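4-hydroxybutyrate CoA-transferase (Porphyromonas gingivalis, PDB 3EH7) probably transfers coenzyme A between acyl-CoA thioesters and free carboxylates such as acetate or 4-hydroxybutyrate. Local coordinates at residues Glu29-Ser34 against His119-Val125; Phe106-Pro110 against Val295-Pro301; Asn133-Gly139 against Asn170-Ile174; Ala152-Ile156 against Lys176-Ile180. All blocks are in the same frame, centred on the assembly; numbering follows the deposited sequence.

Contact 1 (Glu29-Ser34 against His119-Val125)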
loop_
_atom_site.group_PDB
_atom_site.type_symbol
_atom_site.label_atom_id
_atom_site.label_comp_id
_atom_site.label_asym_id
_atom_site.label_seq_id
_atom_site.Cartn_x
_atom_site.Cartn_y
_atom_site.Cartn_z
ATOM N N GLU A 29 -16.647 14.209 -24.055
ATOM C CA GLU A 29 -16.237 12.802 -23.964
ATOM C C GLU A 29 -14.823 12.692 -23.397
ATOM O O GLU A 29 -14.050 13.655 -23.434
ATOM C CB GLU A 29 -16.353 12.102 -25.326
ATOM C CG GLU A 29 -17.817 11.727 -25.699
ATOM C CD GLU A 29 -17.924 10.974 -27.004
ATOM O OE1 GLU A 29 -16.948 11.006 -27.800
ATOM O OE2 GLU A 29 -18.988 10.346 -27.256
ATOM N N ARG A 30 -14.508 11.554 -22.801
ATOM C CA ARG A 30 -13.141 11.274 -22.378
ATOM C C ARG A 30 -12.479 10.355 -23.403
ATOM O O ARG A 30 -13.022 9.311 -23.761
ATOM C CB ARG A 30 -13.088 10.639 -20.999
ATOM C CG ARG A 30 -11.679 10.585 -20.464
ATOM C CD ARG A 30 -11.531 9.787 -19.189
ATOM N NE ARG A 30 -11.719 10.591 -17.985
ATOM C CZ ARG A 30 -12.876 10.730 -17.351
ATOM N NH1 ARG A 30 -13.981 10.147 -17.818
ATOM N NH2 ARG A 30 -12.943 11.479 -16.262
ATOM N N VAL A 31 -11.303 10.759 -23.868
ATOM C CA VAL A 31 -10.589 10.055 -24.929
ATOM C C VAL A 31 -9.301 9.551 -24.333
ATOM O O VAL A 31 -8.550 10.343 -23.782
ATOM C CB VAL A 31 -10.246 11.016 -26.082
ATOM C CG1 VAL A 31 -9.547 10.278 -27.209
ATOM C CG2 VAL A 31 -11.488 11.717 -26.573
ATOM N N ALA A 32 -9.071 8.237 -24.405
ATOM C CA ALA A 32 -7.828 7.630 -23.940
ATOM C C ALA A 32 -6.927 7.417 -25.154
ATOM O O ALA A 32 -7.413 7.085 -26.234
ATOM C CB ALA A 32 -8.108 6.318 -23.254
ATOM N N LEU A 33 -5.631 7.648 -24.988
ATOM C CA LEU A 33 -4.656 7.492 -26.071
ATOM C C LEU A 33 -3.679 6.461 -25.657
ATOM O O LEU A 33 -3.396 6.363 -24.481
ATOM C CB LEU A 33 -3.868 8.783 -26.304
ATOM C CG LEU A 33 -4.619 10.051 -26.718
ATOM C CD1 LEU A 33 -3.618 11.164 -26.913
ATOM C CD2 LEU A 33 -5.407 9.818 -27.976
ATOM N N SER A 34 -3.132 5.722 -26.619
ATOM C CA SER A 34 -1.989 4.857 -26.325
ATOM C C SER A 34 -0.917 5.618 -25.562
ATOM O O SER A 34 -0.619 6.776 -25.865
ATOM C CB SER A 34 -1.358 4.265 -27.597
ATOM O OG SER A 34 -2.158 3.298 -28.221
ATOM N N HIS A 119 -14.568 6.206 -16.858
ATOM C CA HIS A 119 -15.270 5.948 -18.090
ATOM C C HIS A 119 -14.495 6.526 -19.263
ATOM O O HIS A 119 -14.098 7.698 -19.247
ATOM C CB HIS A 119 -16.684 6.554 -18.034
ATOM C CG HIS A 119 -17.448 6.435 -19.315
ATOM N ND1 HIS A 119 -18.199 5.323 -19.635
ATOM C CD2 HIS A 119 -17.560 7.280 -20.371
ATOM C CE1 HIS A 119 -18.743 5.490 -20.832
ATOM N NE2 HIS A 119 -18.373 6.670 -21.298
ATOM N N ILE A 120 -14.322 5.713 -20.297
ATOM C CA ILE A 120 -13.634 6.131 -21.498
ATOM C C ILE A 120 -14.604 6.013 -22.671
ATOM O O ILE A 120 -15.062 4.918 -23.006
ATOM C CB ILE A 120 -12.392 5.267 -21.737
ATOM C CG1 ILE A 120 -11.305 5.666 -20.748
ATOM C CG2 ILE A 120 -11.914 5.408 -23.179
ATOM C CD1 ILE A 120 -10.301 4.606 -20.546
ATOM N N ASP A 121 -14.904 7.134 -23.311
ATOM C CA ASP A 121 -15.823 7.099 -24.403
ATOM C C ASP A 121 -15.135 6.666 -25.699
ATOM O O ASP A 121 -15.760 6.019 -26.544
ATOM C CB ASP A 121 -16.448 8.474 -24.587
ATOM C CG ASP A 121 -17.245 8.928 -23.363
ATOM O OD1 ASP A 121 -18.422 8.545 -23.246
ATOM O OD2 ASP A 121 -16.691 9.662 -22.528
ATOM N N VAL A 122 -13.871 7.059 -25.861
ATOM C CA VAL A 122 -13.119 6.845 -27.086
ATOM C C VAL A 122 -11.699 6.395 -26.742
ATOM O O VAL A 122 -11.060 6.976 -25.864
ATOM C CB VAL A 122 -13.070 8.113 -27.924
ATOM C CG1 VAL A 122 -12.284 7.883 -29.215
ATOM C CG2 VAL A 122 -14.466 8.557 -28.260
ATOM N N ALA A 123 -11.239 5.330 -27.396
ATOM C CA ALA A 123 -9.860 4.863 -27.277
ATOM C C ALA A 123 -9.226 5.061 -28.639
ATOM O O ALA A 123 -9.727 4.537 -29.644
ATOM C CB ALA A 123 -9.805 3.381 -26.887
ATOM N N ILE A 124 -8.155 5.845 -28.693
ATOM C CA ILE A 124 -7.371 5.952 -29.918
ATOM C C ILE A 124 -6.071 5.210 -29.624
ATOM O O ILE A 124 -5.225 5.705 -28.869
ATOM C CB ILE A 124 -7.109 7.394 -30.358
ATOM C CG1 ILE A 124 -8.382 8.226 -30.330
ATOM C CG2 ILE A 124 -6.606 7.418 -31.790
ATOM C CD1 ILE A 124 -8.181 9.670 -30.810
ATOM N N VAL A 125 -5.934 4.018 -30.202
ATOM C CA VAL A 125 -4.759 3.220 -29.968
ATOM C C VAL A 125 -3.930 3.019 -31.239
ATOM O O VAL A 125 -4.471 2.736 -32.304
ATOM C CB VAL A 125 -5.110 1.874 -29.275
ATOM C CG1 VAL A 125 -5.615 2.164 -27.858
ATOM C CG2 VAL A 125 -6.105 1.034 -30.094
HETATM O O HOH W 1 -18.190 7.264 -27.862
HETATM O O HOH W 2 -19.521 7.423 -25.824
#
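Arg-30 and Asp-121 meet where strands 30-33 and 122-127 join as parallel neighbours inside the six-stranded sheet of the Rossmann-like N-terminal domain. OD2 of Asp-121 accepts the backbone N of Arg-30 at 2.9 Å in an almost straight bond (173°), on its anti side, so the carboxylate stands in for a main-chain carbonyl just before regular pairing begins. Arg-30 O returns the grip, receiving both Asp-121 N and Val-122 N. Pairing then continues from Ala-32 N to Val-122 O (2.8 Å) and from Ile-124 N to Ala-32 O (2.9 Å).

On one face, Leu-33 and Ile-124 lie side by side, with Leu-33 CD2 3.8 Å from Ile-124 CB, under helix 41-49. On the other, Ala-32 CB sits 3.9 Å from Ile-120 CD1 beneath Ala-148 of helix 145-151.

Further out, the Glu-29 carboxylate stacks almost parallel to that of Asp-121; its salt bridge to Lys-26 would offset the closeness of like charges. His-119 holds Asp-121 from another direction: NE2 donates to OD1 at 2.7 Å, 68° above the carboxylate plane yet within the imidazole plane, while ND1 binds Asp-116. The Arg-30 chain runs extended to CD and bends at chi3 (-89°), bringing the guanidinium between Glu-58, salt-bridged to NH2, and the carbonyl of His-119, whose O takes NH1 at 2.8 Å.

Contact 2 (Phe106-Pro110 against Val295-Pro301); sequences FYEVP and VDYVNDP
The amide nitrogen ND2 of Asn-299, 3.7 Å from Phe-106 CD2, donates to both Asp-343 OD2 and Glu-242 OE1, while OD1 of the same amide pairs with Tyr-344 OH. Asp-343 OD2 also receives the backbone N of Tyr-107, so this carboxylate, from helix 341-350, bridges the two segments although no hydrogen bond passes directly between them. What they share is close apolar packing. Val-295 CG2 sits almost on the normal through the Phe-106 ring, 3.4 Å from its centroid and 4° off, a CH-pi contact over the face. The other branch, CG1, lies between backbone N and carbonyl carbon (chi1 68°) and presses on Pro-110 CG at 3.4 Å, a close squeeze for two carbons. These contacts join the turn at Phe-106 and Tyr-107, and Pro-110 of helix 109-114, in the N-terminal half, to helix 295-298 and the N-terminal end of helix 301-304, which Asp-300 N-caps, in the C-terminal half. Tyr-107 is clasped on both faces: Pro-301 CD stands over the ring centre, 3.8 Å from the centroid, and Glu-108 CG covers the opposite face nearer the rim. The hydroxyl of Tyr-107 makes a weak hydrogen bond with NE1 of Trp-350 of the second subunit. Asp-296 CA makes a C-H...O contact with Tyr-107 O at 3.3 Å, and OD2 of Asp-296 is salt-bridged to Arg-114.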
loop_
_atom_site.group_PDB
_atom_site.type_symbol
_atom_site.label_atom_id
_atom_site.label_comp_id
_atom_site.label_asym_id
_atom_site.label_seq_id
_atom_site.Cartn_x
_atom_site.Cartn_y
_atom_site.Cartn_z
ATOM N N PHE A 106 -1.571 2.481 -10.655
ATOM C CA PHE A 106 -1.489 2.141 -12.078
ATOM C C PHE A 106 -2.113 0.752 -12.367
ATOM O O PHE A 106 -2.931 0.615 -13.272
ATOM C CB PHE A 106 -0.028 2.211 -12.518
ATOM C CG PHE A 106 0.182 2.203 -14.014
ATOM C CD1 PHE A 106 -0.873 2.314 -14.918
ATOM C CD2 PHE A 106 1.471 2.097 -14.517
ATOM C CE1 PHE A 106 -0.630 2.289 -16.289
ATOM C CE2 PHE A 106 1.710 2.090 -15.868
ATOM C CZ PHE A 106 0.664 2.193 -16.763
ATOM N N TYR A 107 -1.749 -0.267 -11.587
ATOM C CA TYR A 107 -2.317 -1.615 -11.774
ATOM C C TYR A 107 -3.842 -1.713 -11.636
ATOM O O TYR A 107 -4.437 -2.654 -12.131
ATOM C CB TYR A 107 -1.622 -2.657 -10.874
ATOM C CG TYR A 107 -2.204 -2.746 -9.493
ATOM C CD1 TYR A 107 -1.773 -1.896 -8.499
ATOM C CD2 TYR A 107 -3.237 -3.656 -9.190
ATOM C CE1 TYR A 107 -2.296 -1.955 -7.220
ATOM C CE2 TYR A 107 -3.775 -3.709 -7.911
ATOM C CZ TYR A 107 -3.289 -2.846 -6.935
ATOM O OH TYR A 107 -3.771 -2.847 -5.654
ATOM N N GLU A 108 -4.461 -0.740 -10.965
ATOM C CA GLU A 108 -5.892 -0.698 -10.743
ATOM C C GLU A 108 -6.685 -0.024 -11.861
ATOM O O GLU A 108 -7.914 -0.133 -11.910
ATOM C CB GLU A 108 -6.207 0.028 -9.424
ATOM C CG GLU A 108 -6.529 -0.882 -8.261
ATOM C CD GLU A 108 -7.064 -0.113 -7.055
ATOM O OE1 GLU A 108 -6.321 0.702 -6.473
ATOM O OE2 GLU A 108 -8.253 -0.309 -6.703
ATOM N N VAL A 109 -5.996 0.686 -12.745
ATOM C CA VAL A 109 -6.671 1.411 -13.815
ATOM C C VAL A 109 -7.560 0.537 -14.712
ATOM O O VAL A 109 -8.715 0.897 -14.971
ATOM C CB VAL A 109 -5.644 2.206 -14.644
ATOM C CG1 VAL A 109 -6.263 2.747 -15.908
ATOM C CG2 VAL A 109 -5.056 3.325 -13.758
ATOM N N PRO A 110 -7.057 -0.619 -15.183
ATOM C CA PRO A 110 -7.915 -1.431 -16.086
ATOM C C PRO A 110 -9.243 -1.867 -15.465
ATOM O O PRO A 110 -10.290 -1.758 -16.113
ATOM C CB PRO A 110 -7.040 -2.635 -16.425
ATOM C CG PRO A 110 -5.595 -2.090 -16.233
ATOM C CD PRO A 110 -5.696 -1.176 -15.067
ATOM N N VAL A 295 -1.422 -3.650 -17.697
ATOM C CA VAL A 295 -0.839 -3.202 -16.447
ATOM C C VAL A 295 -1.449 -3.894 -15.203
ATOM O O VAL A 295 -0.761 -4.045 -14.179
ATOM C CB VAL A 295 -0.855 -1.656 -16.338
ATOM C CG1 VAL A 295 -2.332 -1.108 -16.211
ATOM C CG2 VAL A 295 0.064 -1.199 -15.169
ATOM N N ASP A 296 -2.721 -4.330 -15.295
ATOM C CA ASP A 296 -3.358 -5.012 -14.183
ATOM C C ASP A 296 -2.772 -6.392 -13.948
ATOM O O ASP A 296 -3.018 -6.986 -12.904
ATOM C CB ASP A 296 -4.888 -5.082 -14.330
ATOM C CG ASP A 296 -5.340 -5.770 -15.602
ATOM O OD1 ASP A 296 -4.719 -5.595 -16.667
ATOM O OD2 ASP A 296 -6.371 -6.434 -15.545
ATOM N N TYR A 297 -2.006 -6.914 -14.905
ATOM C CA TYR A 297 -1.242 -8.111 -14.684
ATOM C C TYR A 297 0.158 -7.767 -14.208
ATOM O O TYR A 297 0.554 -8.137 -13.082
ATOM C CB TYR A 297 -1.223 -8.991 -15.953
ATOM C CG TYR A 297 -0.419 -10.258 -15.791
ATOM C CD1 TYR A 297 -0.941 -11.355 -15.123
ATOM C CD2 TYR A 297 0.878 -10.347 -16.286
ATOM C CE1 TYR A 297 -0.204 -12.519 -14.961
ATOM C CE2 TYR A 297 1.611 -11.494 -16.148
ATOM C CZ TYR A 297 1.072 -12.579 -15.492
ATOM O OH TYR A 297 1.824 -13.688 -15.346
ATOM N N VAL A 298 0.896 -6.993 -15.007
ATOM C CA VAL A 298 2.332 -6.750 -14.732
ATOM C C VAL A 298 2.600 -6.040 -13.409
ATOM O O VAL A 298 3.551 -6.409 -12.683
ATOM C CB VAL A 298 3.050 -6.015 -15.879
ATOM C CG1 VAL A 298 4.581 -5.820 -15.582
ATOM C CG2 VAL A 298 2.829 -6.757 -17.208
ATOM N N ASN A 299 1.785 -5.034 -13.088
ATOM C CA ASN A 299 2.037 -4.169 -11.943
ATOM C C ASN A 299 1.268 -4.616 -10.695
ATOM O O ASN A 299 1.295 -3.946 -9.675
ATOM C CB ASN A 299 1.654 -2.707 -12.264
ATOM C CG ASN A 299 2.770 -1.900 -12.908
ATOM O OD1 ASN A 299 3.435 -2.361 -13.842
ATOM N ND2 ASN A 299 2.899 -0.644 -12.482
ATOM N N ASP A 300 0.542 -5.723 -10.778
ATOM C CA ASP A 300 -0.187 -6.198 -9.618
ATOM C C ASP A 300 0.855 -6.675 -8.592
ATOM O O ASP A 300 1.675 -7.525 -8.904
ATOM C CB ASP A 300 -1.064 -7.349 -9.997
ATOM C CG ASP A 300 -1.962 -7.802 -8.850
ATOM O OD1 ASP A 300 -1.584 -7.756 -7.649
ATOM O OD2 ASP A 300 -3.060 -8.217 -9.161
ATOM N N PRO A 301 0.860 -6.086 -7.396
ATOM C CA PRO A 301 1.836 -6.552 -6.397
ATOM C C PRO A 301 1.848 -8.073 -6.199
ATOM O O PRO A 301 2.905 -8.655 -5.977
ATOM C CB PRO A 301 1.413 -5.806 -5.147
ATOM C CG PRO A 301 0.850 -4.497 -5.680
ATOM C CD PRO A 301 0.048 -4.968 -6.877
#

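Contact 3 (Asn133-Gly139 against Asn170-Ile174); sequences NGYCSFG and NLIHI
Cys-136 and Ile-172 exchange two backbone hydrogen bonds, each 2.9 Å between Cys-136 N and Ile-172 O or Ile-172 N and Cys-136 O, and the non-hydrogen-bonded pairs Tyr-135/His-173 and Ser-137/Leu-171 flank them. The rings of Tyr-135 and His-173 form a T-shaped pair, planes at 87°: the histidine turns its edge toward the tyrosine face, bringing His-173 CD2 to 3.7 Å from Tyr-135 CE2. Gly-134 O lies over a face of the imidazole. NE2 is joined to Asn-133 O through a water, the direct bond between them being weak, and ND1 binds Ser-175. This two-stranded antiparallel sheet lies apart from the parallel sheet of the domain but packs against it: Cys-136 and Ile-172 both touch Leu-127, and Ile-172 also reaches Ala-149 of helix 145-151. Phe-138 wedges in beside them, its CE1 3.6 Å from Ile-172 CB and its edge turned to Leu-171 O. At the far end Ser-137 opens an ST turn, its OG, anti to the backbone N (chi1 171°), accepting Gly-139 N at 2.9 Å and also bonding to Val-166 N. Asn-170 spans the same turn: ND2 reaches a lone pair of Gly-139 O at 3.2 Å, lying in the carbonyl plane, and pairs with Val-166 O too.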
loop_
_atom_site.group_PDB
_atom_site.type_symbol
_atom_site.label_atom_id
_atom_site.label_comp_id
_atom_site.label_asym_id
_atom_site.label_seq_id
_atom_site.Cartn_x
_atom_site.Cartn_y
_atom_site.Cartn_z
ATOM N N ASN A 133 -4.336 -13.731 -39.272
ATOM C CA ASN A 133 -5.559 -14.028 -38.535
ATOM C C ASN A 133 -6.411 -12.803 -38.195
ATOM O O ASN A 133 -7.487 -12.933 -37.613
ATOM C CB ASN A 133 -5.177 -14.762 -37.260
ATOM C CG ASN A 133 -4.485 -16.074 -37.547
ATOM O OD1 ASN A 133 -4.642 -16.646 -38.635
ATOM N ND2 ASN A 133 -3.760 -16.590 -36.560
ATOM N N GLY A 134 -5.924 -11.623 -38.578
ATOM C CA GLY A 134 -6.642 -10.376 -38.384
ATOM C C GLY A 134 -6.373 -9.735 -37.039
ATOM O O GLY A 134 -7.089 -8.843 -36.633
ATOM N N TYR A 135 -5.331 -10.189 -36.357
ATOM C CA TYR A 135 -4.945 -9.605 -35.087
ATOM C C TYR A 135 -3.835 -8.565 -35.224
ATOM O O TYR A 135 -2.821 -8.811 -35.874
ATOM C CB TYR A 135 -4.520 -10.702 -34.105
ATOM C CG TYR A 135 -5.672 -11.482 -33.516
ATOM C CD1 TYR A 135 -6.301 -11.038 -32.383
ATOM C CD2 TYR A 135 -6.133 -12.651 -34.109
ATOM C CE1 TYR A 135 -7.355 -11.714 -31.857
ATOM C CE2 TYR A 135 -7.196 -13.345 -33.583
ATOM C CZ TYR A 135 -7.788 -12.886 -32.455
ATOM O OH TYR A 135 -8.841 -13.558 -31.887
ATOM N N CYS A 136 -4.065 -7.394 -34.635
ATOM C CA CYS A 136 -3.048 -6.348 -34.506
ATOM C C CYS A 136 -2.485 -6.400 -33.120
ATOM O O CYS A 136 -3.216 -6.655 -32.162
ATOM C CB CYS A 136 -3.666 -4.980 -34.644
ATOM S SG CYS A 136 -4.403 -4.684 -36.233
ATOM N N SER A 137 -1.202 -6.100 -33.010
ATOM C CA SER A 137 -0.553 -5.913 -31.729
ATOM C C SER A 137 -0.636 -4.447 -31.246
ATOM O O SER A 137 -0.654 -3.514 -32.030
ATOM C CB SER A 137 0.909 -6.356 -31.835
ATOM O OG SER A 137 1.662 -6.019 -30.698
ATOM N N PHE A 138 -0.673 -4.260 -29.930
ATOM C CA PHE A 138 -0.574 -2.919 -29.347
ATOM C C PHE A 138 0.878 -2.426 -29.353
ATOM O O PHE A 138 1.171 -1.345 -28.854
ATOM C CB PHE A 138 -1.187 -2.895 -27.940
ATOM C CG PHE A 138 -2.686 -3.030 -27.929
ATOM C CD1 PHE A 138 -3.286 -4.288 -27.900
ATOM C CD2 PHE A 138 -3.506 -1.895 -27.960
ATOM C CE1 PHE A 138 -4.677 -4.429 -27.919
ATOM C CE2 PHE A 138 -4.916 -2.025 -27.967
ATOM C CZ PHE A 138 -5.500 -3.307 -27.932
ATOM N N GLY A 139 1.782 -3.186 -29.976
ATOM C CA GLY A 139 3.195 -2.803 -30.048
ATOM C C GLY A 139 3.778 -2.464 -28.667
ATOM O O GLY A 139 3.668 -3.245 -27.722
ATOM N N ASN A 170 -1.236 -9.088 -25.943
ATOM C CA ASN A 170 -1.005 -7.781 -26.515
ATOM C C ASN A 170 -1.603 -7.643 -27.912
ATOM O O ASN A 170 -1.067 -6.897 -28.740
ATOM C CB ASN A 170 0.504 -7.577 -26.593
ATOM C CG ASN A 170 0.897 -6.151 -26.791
ATOM O OD1 ASN A 170 0.253 -5.218 -26.278
ATOM N ND2 ASN A 170 2.005 -5.958 -27.515
ATOM N N LEU A 171 -2.711 -8.337 -28.147
ATOM C CA LEU A 171 -3.373 -8.364 -29.450
ATOM C C LEU A 171 -4.814 -7.926 -29.336
ATOM O O LEU A 171 -5.414 -7.964 -28.267
ATOM C CB LEU A 171 -3.354 -9.761 -30.051
ATOM C CG LEU A 171 -1.993 -10.416 -30.319
ATOM C CD1 LEU A 171 -2.217 -11.830 -30.788
ATOM C CD2 LEU A 171 -1.137 -9.627 -31.320
ATOM N N ILE A 172 -5.357 -7.505 -30.469
ATOM C CA ILE A 172 -6.762 -7.206 -30.591
ATOM C C ILE A 172 -7.151 -7.524 -32.028
ATOM O O ILE A 172 -6.392 -7.246 -32.973
ATOM C CB ILE A 172 -7.077 -5.724 -30.219
ATOM C CG1 ILE A 172 -8.581 -5.484 -30.154
ATOM C CG2 ILE A 172 -6.364 -4.726 -31.187
ATOM C CD1 ILE A 172 -8.957 -4.096 -29.654
ATOM N N HIS A 173 -8.318 -8.134 -32.195
ATOM C CA HIS A 173 -8.801 -8.414 -33.509
ATOM C C HIS A 173 -9.270 -7.133 -34.169
ATOM O O HIS A 173 -9.922 -6.296 -33.543
ATOM C CB HIS A 173 -9.934 -9.416 -33.466
ATOM C CG HIS A 173 -10.182 -10.069 -34.783
ATOM N ND1 HIS A 173 -11.060 -9.564 -35.715
ATOM C CD2 HIS A 173 -9.634 -11.174 -35.341
ATOM C CE1 HIS A 173 -11.051 -10.335 -36.785
ATOM N NE2 HIS A 173 -10.196 -11.323 -36.577
ATOM N N ILE A 174 -8.966 -7.029 -35.451
ATOM C CA ILE A 174 -9.180 -5.839 -36.228
ATOM C C ILE A 174 -10.665 -5.512 -36.357
ATOM O O ILE A 174 -11.019 -4.355 -36.596
ATOM C CB ILE A 174 -8.524 -6.002 -37.606
ATOM C CG1 ILE A 174 -8.444 -4.675 -38.368
ATOM C CG2 ILE A 174 -9.233 -7.092 -38.447
ATOM C CD1 ILE A 174 -7.424 -4.733 -39.510
HETATM O O HOH W 3 -10.130 -13.013 -38.871
#

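Contact 4 (Ala152-Ile156 against Lys176-Ile180); sequences AHLVI and KLDYI
Asp-178 reaches across to Leu-154 and Val-155, at the point where strand 179-183 joins strand 154-160 as its parallel neighbour in the Rossmann-like sheet. Its CB rests 3.4 Å from Val-155 O and 3.6 Å from Leu-154 CD1. With CG beside its own backbone N (chi1 -59°), the carboxylate reaches the start of strand 154-160, and CG stays close to that leucine methyl. At the tip, OD2 accepts the backbone N of Val-155 at 2.8 Å through its anti lone pair (156° at the hydrogen); a water also donates to OD2 and links it to His-153 O.

The main chain answers in kind. Val-155 O is gripped by two donors, Asp-178 N at 2.9 Å and Tyr-179 N at 3.2 Å, the second in the carbonyl plane, so the strand start is held by side chain and backbone together.

Leu-154 CD1 touches Tyr-179 as well, arriving at the ring edge 3.5 Å from CE2, while His-24 stacks on that ring. Val-155 CG1 turns instead to Leu-177 CD2, at 3.8 Å, and Leu-177 O is bound by Arg-14. Beyond these side chains the strands pair at Ile-156 and Tyr-179, where the C-H of Ile-156 CA points at Tyr-179 O, 3.5 Å away.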
loop_
_atom_site.group_PDB
_atom_site.type_symbol
_atom_site.label_atom_id
_atom_site.label_comp_id
_atom_site.label_asym_id
_atom_site.label_seq_id
_atom_site.Cartn_x
_atom_site.Cartn_y
_atom_site.Cartn_z
ATOM N N ALA A 152 -13.853 0.771 -24.522
ATOM C CA ALA A 152 -14.405 2.054 -24.986
ATOM C C ALA A 152 -15.553 1.851 -25.944
ATOM O O ALA A 152 -15.554 0.931 -26.750
ATOM C CB ALA A 152 -13.344 2.907 -25.635
ATOM N N HIS A 153 -16.497 2.781 -25.873
ATOM C CA HIS A 153 -17.679 2.832 -26.727
ATOM C C HIS A 153 -17.268 2.904 -28.200
ATOM O O HIS A 153 -17.892 2.277 -29.077
ATOM C CB HIS A 153 -18.459 4.090 -26.333
ATOM C CG HIS A 153 -19.938 3.983 -26.501
ATOM N ND1 HIS A 153 -20.713 3.116 -25.758
ATOM C CD2 HIS A 153 -20.800 4.685 -27.280
ATOM C CE1 HIS A 153 -21.984 3.255 -26.101
ATOM N NE2 HIS A 153 -22.065 4.199 -27.025
ATOM N N LEU A 154 -16.223 3.683 -28.470
ATOM C CA LEU A 154 -15.690 3.906 -29.828
ATOM C C LEU A 154 -14.185 3.688 -29.808
ATOM O O LEU A 154 -13.495 4.200 -28.925
ATOM C CB LEU A 154 -16.002 5.335 -30.316
ATOM C CG LEU A 154 -15.548 5.772 -31.721
ATOM C CD1 LEU A 154 -16.401 5.172 -32.843
ATOM C CD2 LEU A 154 -15.575 7.297 -31.836
ATOM N N VAL A 155 -13.697 2.914 -30.767
ATOM C CA VAL A 155 -12.318 2.554 -30.843
ATOM C C VAL A 155 -11.789 2.936 -32.213
ATOM O O VAL A 155 -12.322 2.509 -33.263
ATOM C CB VAL A 155 -12.099 1.032 -30.582
ATOM C CG1 VAL A 155 -10.602 0.691 -30.635
ATOM C CG2 VAL A 155 -12.690 0.626 -29.225
ATOM N N ILE A 156 -10.760 3.780 -32.191
ATOM C CA ILE A 156 -9.998 4.149 -33.384
ATOM C C ILE A 156 -8.633 3.483 -33.277
ATOM O O ILE A 156 -7.903 3.699 -32.286
ATOM C CB ILE A 156 -9.781 5.668 -33.494
ATOM C CG1 ILE A 156 -11.123 6.382 -33.514
ATOM C CG2 ILE A 156 -8.939 6.002 -34.722
ATOM C CD1 ILE A 156 -11.021 7.865 -33.185
ATOM N N LYS A 176 -12.721 -5.397 -33.993
ATOM C CA LYS A 176 -13.124 -4.548 -32.871
ATOM C C LYS A 176 -12.935 -3.046 -33.147
ATOM O O LYS A 176 -13.361 -2.253 -32.349
ATOM C CB LYS A 176 -12.339 -4.897 -31.606
ATOM C CG LYS A 176 -12.406 -6.358 -31.214
ATOM C CD LYS A 176 -13.792 -6.815 -30.893
ATOM C CE LYS A 176 -14.262 -6.264 -29.570
ATOM N NZ LYS A 176 -15.500 -7.019 -29.208
ATOM N N LEU A 177 -12.268 -2.669 -34.241
ATOM C CA LEU A 177 -11.971 -1.271 -34.526
ATOM C C LEU A 177 -13.114 -0.625 -35.283
ATOM O O LEU A 177 -13.475 -1.098 -36.359
ATOM C CB LEU A 177 -10.718 -1.174 -35.389
ATOM C CG LEU A 177 -9.469 -1.863 -34.875
ATOM C CD1 LEU A 177 -8.345 -1.667 -35.870
ATOM C CD2 LEU A 177 -9.149 -1.327 -33.520
ATOM N N ASP A 178 -13.668 0.460 -34.748
ATOM C CA ASP A 178 -14.742 1.183 -35.432
ATOM C C ASP A 178 -14.186 1.971 -36.607
ATOM O O ASP A 178 -14.789 1.995 -37.686
ATOM C CB ASP A 178 -15.465 2.097 -34.461
ATOM C CG ASP A 178 -16.067 1.327 -33.313
ATOM O OD1 ASP A 178 -16.966 0.528 -33.586
ATOM O OD2 ASP A 178 -15.596 1.451 -32.168
ATOM N N TYR A 179 -13.027 2.586 -36.414
ATOM C CA TYR A 179 -12.310 3.185 -37.530
ATOM C C TYR A 179 -10.862 2.804 -37.518
ATOM O O TYR A 179 -10.282 2.557 -36.462
ATOM C CB TYR A 179 -12.436 4.698 -37.515
ATOM C CG TYR A 179 -13.857 5.142 -37.508
ATOM C CD1 TYR A 179 -14.558 5.315 -38.702
ATOM C CD2 TYR A 179 -14.522 5.371 -36.302
ATOM C CE1 TYR A 179 -15.891 5.715 -38.694
ATOM C CE2 TYR A 179 -15.844 5.768 -36.285
ATOM C CZ TYR A 179 -16.522 5.941 -37.469
ATOM O OH TYR A 179 -17.827 6.343 -37.437
ATOM N N ILE A 180 -10.314 2.714 -38.720
ATOM C CA ILE A 180 -8.904 2.409 -38.931
ATOM C C ILE A 180 -8.236 3.581 -39.665
ATOM O O ILE A 180 -8.682 4.014 -40.726
ATOM C CB ILE A 180 -8.714 1.130 -39.747
ATOM C CG1 ILE A 180 -9.213 -0.080 -38.959
ATOM C CG2 ILE A 180 -7.243 0.936 -40.091
ATOM C CD1 ILE A 180 -9.486 -1.300 -39.864
HETATM O O HOH W 4 -16.204 -0.140 -30.123
#

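How the contacts relate
Contacts 1 and 4 lie in one parallel sheet, centres about 10 Å apart, separated by the pairing of strands 122-127 and 154-160, where Ile-156 N probably bonds to Ala-123 O and Val-125 N to Ile-156 O, each at 2.9 Å. They also repeat one device, an aspartate (Asp-121, Asp-178) taking a backbone N of the neighbouring strand. Contact 3 packs against both, through Phe-138 CE2 on Val-125 CG2 (3.9 Å) and Ile-174 CG1 on Ile-180 CD1 (3.8 Å). Contact 2 stands apart, its centre about 18 Å from that of contact 1 and its nearest atoms about 6 Å away; it joins the N-terminal half, which holds the others, to the C-terminal half.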